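Local coordinates for putative uncharacterized protein (Chaetomium thermophilum, PDB 5T8V) that probably acts, as the HEAT-repeat C-terminal part of the cohesin loader Scc2, in loading cohesin onto chromatin, at residues 273-276 with 277-281; 1009-1012 with 1013-1017; 1047-1050 with 1051-1054. All coordinates share one frame; numbering follows the deposited sequence.

Contact 1 (273-276 with 277-281)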
loop_
_atom_site.group_PDB
_atom_site.type_symbol
_atom_site.label_atom_id
_atom_site.label_comp_id
_atom_site.label_asym_id
_atom_site.label_seq_id
_atom_site.Cartn_x
_atom_site.Cartn_y
_atom_site.Cartn_z
ATOM N N GLN A 273 1.340 -19.091 -37.574
ATOM C CA GLN A 273 2.091 -19.088 -36.324
ATOM C C GLN A 273 3.588 -18.967 -36.571
ATOM O O GLN A 273 4.304 -18.357 -35.769
ATOM C CB GLN A 273 1.795 -20.359 -35.526
ATOM C CG GLN A 273 2.481 -20.407 -34.169
ATOM C CD GLN A 273 2.232 -21.708 -33.425
ATOM O OE1 GLN A 273 1.515 -22.587 -33.903
ATOM N NE2 GLN A 273 2.830 -21.835 -32.247
ATOM N N GLY A 274 4.081 -19.535 -37.669
ATOM C CA GLY A 274 5.482 -19.397 -38.004
ATOM C C GLY A 274 5.840 -17.950 -38.262
ATOM O O GLY A 274 6.735 -17.394 -37.617
ATOM N N ILE A 275 5.124 -17.328 -39.197
ATOM C CA ILE A 275 5.374 -15.944 -39.584
ATOM C C ILE A 275 5.487 -15.093 -38.326
ATOM O O ILE A 275 6.559 -14.555 -38.018
ATOM C CB ILE A 275 4.261 -15.430 -40.515
ATOM C CG1 ILE A 275 4.269 -16.222 -41.824
ATOM C CG2 ILE A 275 4.430 -13.941 -40.796
ATOM C CD1 ILE A 275 3.027 -16.037 -42.660
ATOM N N ILE A 276 4.383 -14.987 -37.587
ATOM C CA ILE A 276 4.352 -14.258 -36.325
ATOM C C ILE A 276 5.611 -14.589 -35.540
ATOM O O ILE A 276 6.399 -13.696 -35.205
ATOM C CB ILE A 276 3.086 -14.596 -35.519
ATOM C CG1 ILE A 276 1.851 -14.021 -36.219
ATOM C CG2 ILE A 276 3.190 -14.057 -34.090
ATOM C CD1 ILE A 276 0.534 -14.461 -35.622
ATOM N N ASP A 277 5.824 -15.880 -35.276
ATOM C CA ASP A 277 6.958 -16.292 -34.458
ATOM C C ASP A 277 8.241 -15.627 -34.939
ATOM O O ASP A 277 8.918 -14.929 -34.177
ATOM C CB ASP A 277 7.094 -17.815 -34.472
ATOM C CG ASP A 277 6.194 -18.490 -33.450
ATOM O OD1 ASP A 277 5.177 -17.881 -33.050
ATOM O OD2 ASP A 277 6.504 -19.631 -33.045
ATOM N N GLU A 278 8.576 -15.800 -36.219
ATOM C CA GLU A 278 9.844 -15.252 -36.685
ATOM C C GLU A 278 9.833 -13.731 -36.616
ATOM O O GLU A 278 10.829 -13.116 -36.215
ATOM C CB GLU A 278 10.171 -15.750 -38.095
ATOM C CG GLU A 278 9.086 -15.586 -39.136
ATOM C CD GLU A 278 9.421 -16.316 -40.426
ATOM O OE1 GLU A 278 10.478 -16.982 -40.475
ATOM O OE2 GLU A 278 8.627 -16.226 -41.388
ATOM N N ILE A 279 8.701 -13.105 -36.952
ATOM C CA ILE A 279 8.613 -11.653 -36.836
ATOM C C ILE A 279 8.916 -11.217 -35.412
ATOM O O ILE A 279 9.511 -10.154 -35.194
ATOM C CB ILE A 279 7.226 -11.157 -37.297
ATOM C CG1 ILE A 279 7.115 -11.251 -38.822
ATOM C CG2 ILE A 279 6.976 -9.717 -36.836
ATOM C CD1 ILE A 279 5.739 -10.936 -39.368
ATOM N N LEU A 280 8.526 -12.021 -34.422
ATOM C CA LEU A 280 8.755 -11.642 -33.036
ATOM C C LEU A 280 10.171 -11.953 -32.571
ATOM O O LEU A 280 10.599 -11.414 -31.544
ATOM C CB LEU A 280 7.743 -12.340 -32.125
ATOM C CG LEU A 280 6.283 -11.907 -32.300
ATOM C CD1 LEU A 280 5.362 -12.771 -31.450
ATOM C CD2 LEU A 280 6.098 -10.437 -31.950
ATOM N N THR A 281 10.906 -12.804 -33.291
ATOM C CA THR A 281 12.305 -13.046 -32.957
ATOM C C THR A 281 13.244 -12.138 -33.735
ATOM O O THR A 281 14.301 -11.761 -33.214
ATOM C CB THR A 281 12.678 -14.508 -33.220
ATOM O OG1 THR A 281 12.463 -14.819 -34.599
ATOM C CG2 THR A 281 11.837 -15.435 -32.361
#
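The side-chain amide of Q273 and the carboxylate of D277, one helical turn apart, stand almost at right angles, their planes 86° from each other. They do not bond: NE2 of Q273 stays 4.4 Å from OD2 of D277, and OD1 of D277 is instead 3.9 Å from the aliphatic CG of Q273. With CG set anti to the backbone N (chi1 -177°) and the chain extended beyond it, Q273 carries its amide well off the helix. The other flat group, the carboxylate of E278, turns back along the preceding turn, where OE2 comes within 3.7 Å of I275 CA. Another carboxylate, that of E225, lies close by, and their like charges might raise the proton affinity of one of them.

Along the helix the amide of E278 reaches G274 O at 2.8 Å, and that of I279 reaches I275 O in a nearly straight bond, N-H...O 175°. Later, E278 O receives both the hydroxyl OG1 of T281, at 2.9 Å, and the backbone N of T281, both on one side of its carbonyl plane. On the buried side two isoleucine-led pairs run alongside each other: CG2 of I275 is 3.6 Å from CD1 of I279, while CG2 of I276 is 3.7 Å from CD1 of L280. These two apolar rows wedge helix 272-282 into the alpha-helical solenoid, I275 and I279 against I261 of helix 247-267, I276 and L280 against L313 and I310 of helix 305-315 and against V382 and F385 of helix 357-391.

Contact 2 (1009-1012 with 1013-1017)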
loop_
_atom_site.group_PDB
_atom_site.type_symbol
_atom_site.label_atom_id
_atom_site.label_comp_id
_atom_site.label_asym_id
_atom_site.label_seq_id
_atom_site.Cartn_x
_atom_site.Cartn_y
_atom_site.Cartn_z
ATOM N N SER A 1009 4.622 19.724 64.468
ATOM C CA SER A 1009 4.512 18.455 63.756
ATOM C C SER A 1009 4.358 17.300 64.737
ATOM O O SER A 1009 3.404 16.516 64.658
ATOM C CB SER A 1009 5.747 18.250 62.876
ATOM O OG SER A 1009 6.170 19.472 62.293
ATOM N N LYS A 1010 5.293 17.194 65.683
ATOM C CA LYS A 1010 5.218 16.142 66.688
ATOM C C LYS A 1010 4.028 16.331 67.617
ATOM O O LYS A 1010 3.538 15.355 68.192
ATOM C CB LYS A 1010 6.512 16.096 67.499
ATOM C CG LYS A 1010 6.426 15.217 68.732
ATOM C CD LYS A 1010 7.796 14.782 69.210
ATOM C CE LYS A 1010 7.701 14.038 70.530
ATOM N NZ LYS A 1010 8.965 13.328 70.864
ATOM N N LEU A 1011 3.555 17.565 67.792
ATOM C CA LEU A 1011 2.352 17.780 68.590
ATOM C C LEU A 1011 1.132 17.198 67.888
ATOM O O LEU A 1011 0.342 16.461 68.493
ATOM C CB LEU A 1011 2.166 19.275 68.865
ATOM C CG LEU A 1011 0.917 19.693 69.648
ATOM C CD1 LEU A 1011 0.824 18.957 70.977
ATOM C CD2 LEU A 1011 0.915 21.198 69.874
ATOM N N MET A 1012 0.974 17.507 66.599
ATOM C CA MET A 1012 -0.123 16.940 65.823
ATOM C C MET A 1012 -0.056 15.417 65.822
ATOM O O MET A 1012 -1.041 14.736 66.138
ATOM C CB MET A 1012 -0.081 17.495 64.397
ATOM C CG MET A 1012 -0.162 19.018 64.339
ATOM S SD MET A 1012 -0.204 19.711 62.673
ATOM C CE MET A 1012 1.487 19.468 62.146
ATOM N N VAL A 1013 1.111 14.863 65.485
ATOM C CA VAL A 1013 1.267 13.410 65.472
ATOM C C VAL A 1013 0.912 12.827 66.834
ATOM O O VAL A 1013 0.149 11.859 66.938
ATOM C CB VAL A 1013 2.700 13.031 65.052
ATOM C CG1 VAL A 1013 2.923 11.524 65.180
ATOM C CG2 VAL A 1013 2.971 13.486 63.623
ATOM N N ASP A 1014 1.459 13.413 67.902
ATOM C CA ASP A 1014 1.239 12.886 69.245
ATOM C C ASP A 1014 -0.231 12.936 69.641
ATOM O O ASP A 1014 -0.692 12.087 70.413
ATOM C CB ASP A 1014 2.080 13.662 70.258
ATOM C CG ASP A 1014 3.551 13.299 70.196
ATOM O OD1 ASP A 1014 3.994 12.785 69.147
ATOM O OD2 ASP A 1014 4.264 13.530 71.196
ATOM N N ILE A 1015 -0.979 13.919 69.138
ATOM C CA ILE A 1015 -2.391 14.004 69.493
ATOM C C ILE A 1015 -3.235 13.045 68.656
ATOM O O ILE A 1015 -4.256 12.539 69.138
ATOM C CB ILE A 1015 -2.887 15.456 69.355
ATOM C CG1 ILE A 1015 -2.183 16.349 70.382
ATOM C CG2 ILE A 1015 -4.408 15.534 69.546
ATOM C CD1 ILE A 1015 -2.474 17.828 70.232
ATOM N N VAL A 1016 -2.838 12.766 67.415
ATOM C CA VAL A 1016 -3.709 12.015 66.511
ATOM C C VAL A 1016 -3.420 10.517 66.546
ATOM O O VAL A 1016 -4.345 9.704 66.480
ATOM C CB VAL A 1016 -3.586 12.573 65.080
ATOM C CG1 VAL A 1016 -4.481 11.789 64.121
ATOM C CG2 VAL A 1016 -3.954 14.047 65.053
ATOM N N VAL A 1017 -2.156 10.118 66.653
ATOM C CA VAL A 1017 -1.781 8.719 66.437
ATOM C C VAL A 1017 -2.399 7.783 67.475
ATOM O O VAL A 1017 -2.583 6.596 67.167
ATOM C CB VAL A 1017 -0.251 8.554 66.398
ATOM C CG1 VAL A 1017 0.381 8.842 67.749
ATOM C CG2 VAL A 1017 0.124 7.154 65.918
#
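A short helix, 1009-1016, of the HEAT-repeat solenoid brings S1009 and V1013, K1010 and D1014, and L1011 and I1015 together over a single turn. Its backbone ladder starts with V1013 N giving a nearly straight bond to S1009 O (2.9 Å, N-H...O 176°). Further on, M1012 O takes the amide of V1016 at 3.0 Å and, more weakly, that of I1015. The hydroxyl of S1009 turns away to N988 and to S1007 O, tying the start of the helix to the chain before it.

M1012, V1013 and V1016 are buried: M1012 and V1013 pack on V1039 of helix 1026-1042, and V1016 meets I953 of helix 940-960, which I1015 touches as well. K1010 meets the carboxylate of D1014 with its carbons rather than its ammonium group. CE of K1010 lies 3.5 Å from OD2 of D1014, yet NZ runs on to 4.7 Å from the same oxygen, too far for a salt bridge, although the opposite charges probably still attract. L1011 sends CG anti to the backbone N (chi1 178°), and from there its CD1 swings alongside I1015, the two methyls L1011 CD1 and I1015 CD1 meeting at 3.6 Å.

Contact 3 (1047-1050 with 1051-1054)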
loop_
_atom_site.group_PDB
_atom_site.type_symbol
_atom_site.label_atom_id
_atom_site.label_comp_id
_atom_site.label_asym_id
_atom_site.label_seq_id
_atom_site.Cartn_x
_atom_site.Cartn_y
_atom_site.Cartn_z
ATOM N N TYR A 1047 8.530 10.243 61.057
ATOM C CA TYR A 1047 8.423 8.841 60.665
ATOM C C TYR A 1047 9.152 7.924 61.639
ATOM O O TYR A 1047 8.633 6.866 62.016
ATOM C CB TYR A 1047 8.988 8.641 59.258
ATOM C CG TYR A 1047 8.034 8.930 58.120
ATOM C CD1 TYR A 1047 6.881 8.174 57.942
ATOM C CD2 TYR A 1047 8.303 9.935 57.202
ATOM C CE1 TYR A 1047 6.015 8.427 56.896
ATOM C CE2 TYR A 1047 7.443 10.195 56.151
ATOM C CZ TYR A 1047 6.302 9.437 56.002
ATOM O OH TYR A 1047 5.447 9.695 54.956
ATOM N N VAL A 1048 10.360 8.309 62.056
ATOM C CA VAL A 1048 11.228 7.428 62.835
ATOM C C VAL A 1048 10.985 7.612 64.327
ATOM O O VAL A 1048 11.876 7.358 65.146
ATOM C CB VAL A 1048 12.712 7.669 62.498
ATOM C CG1 VAL A 1048 12.982 7.340 61.043
ATOM C CG2 VAL A 1048 13.117 9.108 62.809
ATOM N N ALA A 1049 9.784 8.050 64.694
ATOM C CA ALA A 1049 9.404 8.166 66.094
ATOM C C ALA A 1049 8.686 6.900 66.539
ATOM O O ALA A 1049 7.831 6.371 65.823
ATOM C CB ALA A 1049 8.506 9.383 66.312
ATOM N N ALA A 1050 9.043 6.411 67.730
ATOM C CA ALA A 1050 8.378 5.235 68.280
ATOM C C ALA A 1050 6.865 5.403 68.294
ATOM O O ALA A 1050 6.127 4.413 68.261
ATOM C CB ALA A 1050 8.890 4.959 69.694
ATOM N N ASN A 1051 6.389 6.647 68.330
ATOM C CA ASN A 1051 4.958 6.895 68.441
ATOM C C ASN A 1051 4.207 6.493 67.176
ATOM O O ASN A 1051 3.036 6.106 67.255
ATOM C CB ASN A 1051 4.723 8.372 68.755
ATOM C CG ASN A 1051 3.378 8.625 69.401
ATOM O OD1 ASN A 1051 2.689 7.695 69.821
ATOM N ND2 ASN A 1051 2.999 9.893 69.493
ATOM N N VAL A 1052 4.850 6.568 66.014
ATOM C CA VAL A 1052 4.167 6.391 64.734
ATOM C C VAL A 1052 4.444 5.020 64.124
ATOM O O VAL A 1052 3.520 4.335 63.683
ATOM C CB VAL A 1052 4.546 7.530 63.759
ATOM C CG1 VAL A 1052 6.013 7.467 63.359
ATOM C CG2 VAL A 1052 3.658 7.495 62.528
ATOM N N TYR A 1053 5.709 4.591 64.082
ATOM C CA TYR A 1053 6.001 3.349 63.377
ATOM C C TYR A 1053 5.481 2.125 64.116
ATOM O O TYR A 1053 5.407 1.048 63.515
ATOM C CB TYR A 1053 7.506 3.210 63.093
ATOM C CG TYR A 1053 8.416 3.017 64.290
ATOM C CD1 TYR A 1053 8.408 1.834 65.020
ATOM C CD2 TYR A 1053 9.325 4.002 64.655
ATOM C CE1 TYR A 1053 9.251 1.653 66.102
ATOM C CE2 TYR A 1053 10.176 3.829 65.734
ATOM C CZ TYR A 1053 10.135 2.652 66.452
ATOM O OH TYR A 1053 10.977 2.474 67.526
ATOM N N THR A 1054 5.117 2.258 65.394
ATOM C CA THR A 1054 4.352 1.200 66.044
ATOM C C THR A 1054 2.958 1.103 65.439
ATOM O O THR A 1054 2.413 0.004 65.282
ATOM C CB THR A 1054 4.265 1.450 67.551
ATOM O OG1 THR A 1054 3.674 2.732 67.798
ATOM C CG2 THR A 1054 5.649 1.396 68.185
#
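Y1053 folds back over the residues that lead into its own helix. Its CB lies 4.0 Å from Y1047 O, and that carbonyl oxygen sits at the edge of the ring, in its plane; V1048 O is at the edge too. From CG outward the ring passes A1049 O, which CD2 approaches obliquely, and then slides across the backbone of A1050: CE2 is 3.4 Å from A1050 CA, an atom that lies over one face. CZ of Y1053 remains 3.6 Å from A1050 CA, and the phenol OH of Y1053 ends 3.9 Å from the methyl CB of A1050. The first torsion, chi1 68°, places CG between the backbone N and the carbonyl carbon, which turns the ring back over A1049 and A1050.

This is where the loop that follows helix 1026-1042 passes into helix 1050-1062 in the HEAT-repeat solenoid. A1049 O accepts two amides: Y1053 N comes nearly along its C=O axis, at 3.3 Å, whereas V1052 N stands above the carbonyl plane, at 3.0 Å. One residue on, the hydroxyl OG1 of T1054 gives its proton to A1050 O from within the carbonyl plane, at 3.0 Å.

Beyond the turn, R1124 makes a cation-pi contact with the Y1053 ring, and F1125 of the same helix, 1115-1133, also packs against Y1053. An alanine in place of Y1053 is likely to uncover the backbone of A1050 and leave R1124 without its aromatic partner. Y1047 turns the other way, its OH bonded to S1074.

From the N terminus, contact 1 comes first, within helix 272-282; contacts 2 and 3 follow much later and on the opposite side of the chain's centre, about 107 and 103 Å away between centres. Each is local, within one continuous stretch, and closes no long loop, so the three run in series, with neither nesting nor crossing. Contacts 2 and 3, separated along the chain by helix 1026-1042, are neighbours in space, their centres about 11 Å apart. There N1051 joins helix 1009-1016 to helix 1050-1062: its ND2 makes a weak hydrogen bond to D1014 OD1, at 3.1 Å, and its OD1 packs on V1017 CG1.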